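Local structure of phytanoyl-CoA dioxygenase (Streptomyces malaysiense, 6ZYL) at residues 108-113 and 233-238; 144-149 and 207-212. The protein catalyses the beta-hydroxylation of thioholgamide as a non-heme monooxygenase, probably using iron and 2-oxoglutarate. All blocks are in the same frame, centred on the assembly; numbering follows the deposited sequence.

Interaction 1: residues 108-113 and 233-238; sequences LVWSTN and AIDYIT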
loop_
_atom_site.group_PDB
_atom_site.type_symbol
_atom_site.label_atom_id
_atom_site.label_comp_id
_atom_site.label_asym_id
_atom_site.label_seq_id
_atom_site.Cartn_x
_atom_site.Cartn_y
_atom_site.Cartn_z
ATOM N N LEU A 108 -4.879 3.437 11.755
ATOM C CA LEU A 108 -5.868 3.726 10.732
ATOM C C LEU A 108 -5.327 3.266 9.387
ATOM O O LEU A 108 -4.115 3.258 9.161
ATOM C CB LEU A 108 -6.198 5.220 10.668
ATOM C CG LEU A 108 -6.730 5.875 11.941
ATOM C CD1 LEU A 108 -5.615 6.637 12.633
ATOM C CD2 LEU A 108 -7.894 6.792 11.612
ATOM N N VAL A 109 -6.237 2.877 8.499
ATOM C CA VAL A 109 -5.895 2.579 7.114
ATOM C C VAL A 109 -6.060 3.859 6.304
ATOM O O VAL A 109 -7.164 4.408 6.212
ATOM C CB VAL A 109 -6.771 1.450 6.549
ATOM C CG1 VAL A 109 -6.499 1.273 5.058
ATOM C CG2 VAL A 109 -6.520 0.153 7.303
ATOM N N TRP A 110 -4.965 4.337 5.720
ATOM C CA TRP A 110 -4.976 5.588 4.973
ATOM C C TRP A 110 -5.217 5.385 3.485
ATOM O O TRP A 110 -5.832 6.246 2.846
ATOM C CB TRP A 110 -3.652 6.327 5.191
ATOM C CG TRP A 110 -3.591 7.680 4.558
ATOM C CD1 TRP A 110 -4.139 8.836 5.035
ATOM C CD2 TRP A 110 -2.935 8.021 3.334
ATOM N NE1 TRP A 110 -3.867 9.876 4.179
ATOM C CE2 TRP A 110 -3.129 9.401 3.126
ATOM C CE3 TRP A 110 -2.205 7.292 2.390
ATOM C CZ2 TRP A 110 -2.621 10.067 2.013
ATOM C CZ3 TRP A 110 -1.701 7.953 1.287
ATOM C CH2 TRP A 110 -1.912 9.328 1.107
ATOM N N SER A 111 -4.757 4.271 2.918
ATOM C CA SER A 111 -5.008 3.982 1.513
ATOM C C SER A 111 -4.753 2.506 1.249
ATOM O O SER A 111 -4.109 1.816 2.043
ATOM C CB SER A 111 -4.127 4.840 0.599
ATOM O OG SER A 111 -2.863 4.229 0.399
ATOM N N THR A 112 -5.278 2.029 0.121
ATOM C CA THR A 112 -4.948 0.712 -0.405
ATOM C C THR A 112 -4.626 0.843 -1.886
ATOM O O THR A 112 -5.169 1.706 -2.583
ATOM C CB THR A 112 -6.082 -0.309 -0.205
ATOM O OG1 THR A 112 -7.328 0.237 -0.652
ATOM C CG2 THR A 112 -6.188 -0.705 1.266
ATOM N N ASN A 113 -3.730 -0.021 -2.356
ATOM C CA ASN A 113 -3.277 -0.007 -3.739
ATOM C C ASN A 113 -3.161 -1.435 -4.244
ATOM O O ASN A 113 -2.678 -2.316 -3.528
ATOM C CB ASN A 113 -1.909 0.681 -3.885
ATOM C CG ASN A 113 -2.016 2.185 -3.980
ATOM O OD1 ASN A 113 -2.199 2.740 -5.062
ATOM N ND2 ASN A 113 -1.891 2.855 -2.843
ATOM N N ALA A 233 -1.251 -3.386 -1.432
ATOM C CA ALA A 233 -0.497 -2.533 -0.522
ATOM C C ALA A 233 -1.445 -1.739 0.366
ATOM O O ALA A 233 -2.455 -1.206 -0.102
ATOM C CB ALA A 233 0.410 -1.577 -1.298
ATOM N N ILE A 234 -1.100 -1.650 1.648
ATOM C CA ILE A 234 -1.945 -1.017 2.652
ATOM C C ILE A 234 -1.099 -0.013 3.415
ATOM O O ILE A 234 -0.073 -0.379 3.999
ATOM C CB ILE A 234 -2.553 -2.037 3.630
ATOM C CG1 ILE A 234 -3.073 -3.268 2.892
ATOM C CG2 ILE A 234 -3.670 -1.395 4.441
ATOM C CD1 ILE A 234 -3.276 -4.474 3.804
ATOM N N ASP A 235 -1.529 1.244 3.422
ATOM C CA ASP A 235 -0.862 2.283 4.195
ATOM C C ASP A 235 -1.514 2.385 5.568
ATOM O O ASP A 235 -2.696 2.731 5.675
ATOM C CB ASP A 235 -0.928 3.624 3.473
ATOM C CG ASP A 235 -0.008 3.680 2.277
ATOM O OD1 ASP A 235 1.125 3.166 2.380
ATOM O OD2 ASP A 235 -0.419 4.225 1.231
ATOM N N TYR A 236 -0.752 2.066 6.608
ATOM C CA TYR A 236 -1.197 2.201 7.985
ATOM C C TYR A 236 -0.542 3.426 8.608
ATOM O O TYR A 236 0.646 3.685 8.393
ATOM C CB TYR A 236 -0.858 0.951 8.800
ATOM C CG TYR A 236 -1.698 -0.255 8.438
ATOM C CD1 TYR A 236 -2.938 -0.465 9.027
ATOM C CD2 TYR A 236 -1.252 -1.181 7.504
ATOM C CE1 TYR A 236 -3.712 -1.567 8.696
ATOM C CE2 TYR A 236 -2.016 -2.285 7.167
ATOM C CZ TYR A 236 -3.245 -2.473 7.766
ATOM O OH TYR A 236 -4.007 -3.569 7.433
ATOM N N ILE A 237 -1.330 4.183 9.371
ATOM C CA ILE A 237 -0.851 5.368 10.068
ATOM C C ILE A 237 -1.411 5.346 11.483
ATOM O O ILE A 237 -2.365 4.628 11.787
ATOM C CB ILE A 237 -1.262 6.682 9.363
ATOM C CG1 ILE A 237 -2.788 6.818 9.339
ATOM C CG2 ILE A 237 -0.702 6.740 7.954
ATOM C CD1 ILE A 237 -3.285 8.162 8.820
ATOM N N THR A 238 -0.809 6.148 12.346
ATOM C CA THR A 238 -1.355 6.456 13.657
ATOM C C THR A 238 -1.959 7.850 13.647
ATOM O O THR A 238 -1.754 8.628 12.709
ATOM C CB THR A 238 -0.264 6.369 14.727
ATOM O OG1 THR A 238 0.477 7.595 14.749
ATOM C CG2 THR A 238 0.671 5.202 14.457
HETATM O O HOH W 1 -1.173 1.572 -0.475
#
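Asp235 and Ser111 meet side chain to side chain across two antiparallel strands, and Asp235 is worth following outward. Its CB lies 3.7 Å from Ser111 OG. From there the first torsion (chi1 -73°) sets CG beside the backbone N, and the carboxylate splits its two oxygens between different partners. OD2 accepts from Ser111 OG at 2.6 Å, a short bond arriving on the anti side and 27° out of the carboxylate plane. The same OD2 sits at the edge of the Trp110 indole, in the ring plane, 3.7 Å from CE3. OD1 turns to a salt bridge with Arg145 of the next strand. Held by both oxygens, this buried carboxylate is unlikely to swivel. Water 1 adds a weak bond to OD2 and another to Ala233 O, while accepting from Asn113 ND2 at 2.8 Å. Past Asp235, Ile237 CD1 reaches Trp110 CD1, and the indole NE1 is bonded to Asp248. The reverse face is mostly apolar: Val109 CG2 lies 3.6 Å from Tyr236 CE1, and Val109 CG1 touches Ile234 CG2 where the two side chains cross at an angle. Helix 84-90 covers Val109, Thr112 and Ile234; helix 93-103 packs on Tyr236, whose OH is bonded to Val90 O. In the backbone, paired bonds join Leu108 to Ile237 and Asn113 to Ala233. Between them Trp110 N gives to Asp235 O at 2.8 Å, and Asp235 N gives to Ser111 O, setting two residues opposite one. That is a beta bulge, here in the major sheet of what is probably the double-stranded beta-helix of the PhyH family.

Interaction 2: residues 144-149 and 207-212; sequences ARVWVA and GQCSVH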
loop_
_atom_site.group_PDB
_atom_site.type_symbol
_atom_site.label_atom_id
_atom_site.label_comp_id
_atom_site.label_asym_id
_atom_site.label_seq_id
_atom_site.Cartn_x
_atom_site.Cartn_y
_atom_site.Cartn_z
ATOM N N ALA A 144 3.572 3.029 7.985
ATOM C CA ALA A 144 4.194 1.881 7.344
ATOM C C ALA A 144 3.261 1.385 6.252
ATOM O O ALA A 144 2.037 1.442 6.402
ATOM C CB ALA A 144 4.485 0.762 8.351
ATOM N N ARG A 145 3.841 0.915 5.153
ATOM C CA ARG A 145 3.084 0.314 4.065
ATOM C C ARG A 145 3.246 -1.200 4.133
ATOM O O ARG A 145 4.373 -1.708 4.126
ATOM C CB ARG A 145 3.547 0.841 2.707
ATOM C CG ARG A 145 2.871 0.150 1.533
ATOM C CD ARG A 145 3.093 0.902 0.229
ATOM N NE ARG A 145 2.330 2.146 0.179
ATOM C CZ ARG A 145 2.211 2.906 -0.903
ATOM N NH1 ARG A 145 2.804 2.548 -2.032
ATOM N NH2 ARG A 145 1.497 4.022 -0.858
ATOM N N VAL A 146 2.125 -1.911 4.203
ATOM C CA VAL A 146 2.108 -3.369 4.191
ATOM C C VAL A 146 1.861 -3.820 2.758
ATOM O O VAL A 146 0.822 -3.504 2.168
ATOM C CB VAL A 146 1.041 -3.928 5.145
ATOM C CG1 VAL A 146 0.997 -5.448 5.057
ATOM C CG2 VAL A 146 1.320 -3.473 6.570
ATOM N N TRP A 147 2.816 -4.560 2.205
ATOM C CA TRP A 147 2.829 -4.993 0.808
ATOM C C TRP A 147 2.517 -6.486 0.803
ATOM O O TRP A 147 3.406 -7.314 1.019
ATOM C CB TRP A 147 4.192 -4.684 0.203
ATOM C CG TRP A 147 4.318 -4.748 -1.282
ATOM C CD1 TRP A 147 3.792 -3.880 -2.192
ATOM C CD2 TRP A 147 5.071 -5.708 -2.027
ATOM N NE1 TRP A 147 4.161 -4.250 -3.464
ATOM C CE2 TRP A 147 4.944 -5.372 -3.390
ATOM C CE3 TRP A 147 5.835 -6.826 -1.676
ATOM C CZ2 TRP A 147 5.552 -6.114 -4.401
ATOM C CZ3 TRP A 147 6.439 -7.562 -2.682
ATOM C CH2 TRP A 147 6.294 -7.203 -4.027
ATOM N N VAL A 148 1.253 -6.820 0.565
ATOM C CA VAL A 148 0.774 -8.193 0.677
ATOM C C VAL A 148 0.915 -8.885 -0.671
ATOM O O VAL A 148 0.449 -8.375 -1.697
ATOM C CB VAL A 148 -0.684 -8.232 1.160
ATOM C CG1 VAL A 148 -1.160 -9.676 1.284
ATOM C CG2 VAL A 148 -0.836 -7.497 2.480
ATOM N N ALA A 149 1.539 -10.061 -0.665
ATOM C CA ALA A 149 1.721 -10.858 -1.873
ATOM C C ALA A 149 0.485 -11.725 -2.087
ATOM O O ALA A 149 0.230 -12.658 -1.319
ATOM C CB ALA A 149 2.976 -11.721 -1.767
ATOM N N GLY A 207 0.634 -14.922 0.203
ATOM C CA GLY A 207 0.043 -14.775 1.509
ATOM C C GLY A 207 0.911 -14.019 2.496
ATOM O O GLY A 207 0.381 -13.377 3.411
ATOM N N GLN A 208 2.229 -14.098 2.342
ATOM C CA GLN A 208 3.120 -13.298 3.162
ATOM C C GLN A 208 3.090 -11.845 2.695
ATOM O O GLN A 208 2.580 -11.513 1.620
ATOM C CB GLN A 208 4.547 -13.838 3.097
ATOM C CG GLN A 208 4.701 -15.270 3.571
ATOM C CD GLN A 208 6.142 -15.736 3.537
ATOM O OE1 GLN A 208 6.854 -15.519 2.557
ATOM N NE2 GLN A 208 6.581 -16.377 4.612
ATOM N N CYS A 209 3.658 -10.968 3.514
ATOM C CA CYS A 209 3.716 -9.558 3.169
ATOM C C CYS A 209 5.047 -8.978 3.617
ATOM O O CYS A 209 5.774 -9.568 4.418
ATOM C CB CYS A 209 2.556 -8.777 3.798
ATOM S SG CYS A 209 2.671 -8.598 5.583
ATOM N N SER A 210 5.359 -7.814 3.062
ATOM C CA SER A 210 6.501 -7.012 3.461
ATOM C C SER A 210 5.979 -5.693 4.010
ATOM O O SER A 210 4.967 -5.169 3.532
ATOM C CB SER A 210 7.446 -6.765 2.283
ATOM O OG SER A 210 8.551 -5.980 2.687
ATOM N N VAL A 211 6.655 -5.173 5.027
ATOM C CA VAL A 211 6.324 -3.888 5.632
ATOM C C VAL A 211 7.531 -2.985 5.449
ATOM O O VAL A 211 8.639 -3.336 5.869
ATOM C CB VAL A 211 5.968 -4.029 7.121
ATOM C CG1 VAL A 211 5.354 -2.734 7.639
ATOM C CG2 VAL A 211 5.034 -5.207 7.340
ATOM N N HIS A 212 7.330 -1.829 4.821
ATOM C CA HIS A 212 8.430 -0.903 4.611
ATOM C C HIS A 212 8.020 0.523 4.955
ATOM O O HIS A 212 6.839 0.880 4.939
ATOM C CB HIS A 212 8.977 -0.988 3.160
ATOM C CG HIS A 212 8.015 -0.545 2.099
ATOM N ND1 HIS A 212 7.429 -1.424 1.214
ATOM C CD2 HIS A 212 7.582 0.689 1.746
ATOM C CE1 HIS A 212 6.655 -0.754 0.377
ATOM N NE2 HIS A 212 6.729 0.530 0.681
#
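His212 has its ring carbon CG between the backbone N and the carbonyl carbon (chi1 66°), while Arg145 runs out extended (chi1 175°, chi2 166°); together these torsions lay the arginine's aliphatic chain along the imidazole. The setting is an antiparallel strand pair in the main sheet of a probable double-stranded beta-helix. Arg145 CB makes a CH-pi contact over one ring face, 4.2 Å from the His212 centroid, and Arg145 CD follows at 3.7 Å from His212 NE2. The bend at chi3 then carries the guanidinium off toward Asp235, well tilted from the imidazole plane rather than stacked on it. His212 is fixed at both nitrogens, ND1 by Tyr162 OH and NE2 by Asp130 OD2, and its ring also meets that of His218. Putting an alanine here would probably strip the Arg145 methylenes of their aromatic cover and leave Asp130 and Tyr162 each short of a partner. On the reverse face Val146 CG1 touches Cys209 SG at 3.6 Å, and helix 93-103 covers Val146, Val148 and Val211. Ala144 CB meets Val211 CG1 at 3.7 Å. Paired backbone bonds hold Arg145 to His212 and Trp147 to Ser210, and Gly207 N to Ala149 O (2.8 Å) closes the far end. Trp147 NE1 is hydrogen-bonded to O41 of a bound tartrate, probably a crystallisation additive.

How the interactions relate
From the N terminus the chain first lays down 108-113, then 144-149, then returns as 207-212 and finally as 233-238. Interaction 2 therefore closes an inner loop, and interaction 1 a larger one around it; the two nest without crossing. Across the sheet the order is different: 233-238 lies between 108-113 and 144-149, with 207-212 beyond, so the last segment in sequence joins the two contacts. At that seam Val146 N probably bonds to Ile234 O at 2.7 Å, and Tyr236 CD2 packs on Val146 CG2. The four segments thus make a continuous antiparallel stretch; helix 93-103 packs on 233-238, 144-149 and 207-212, while helix 84-90 covers 108-113.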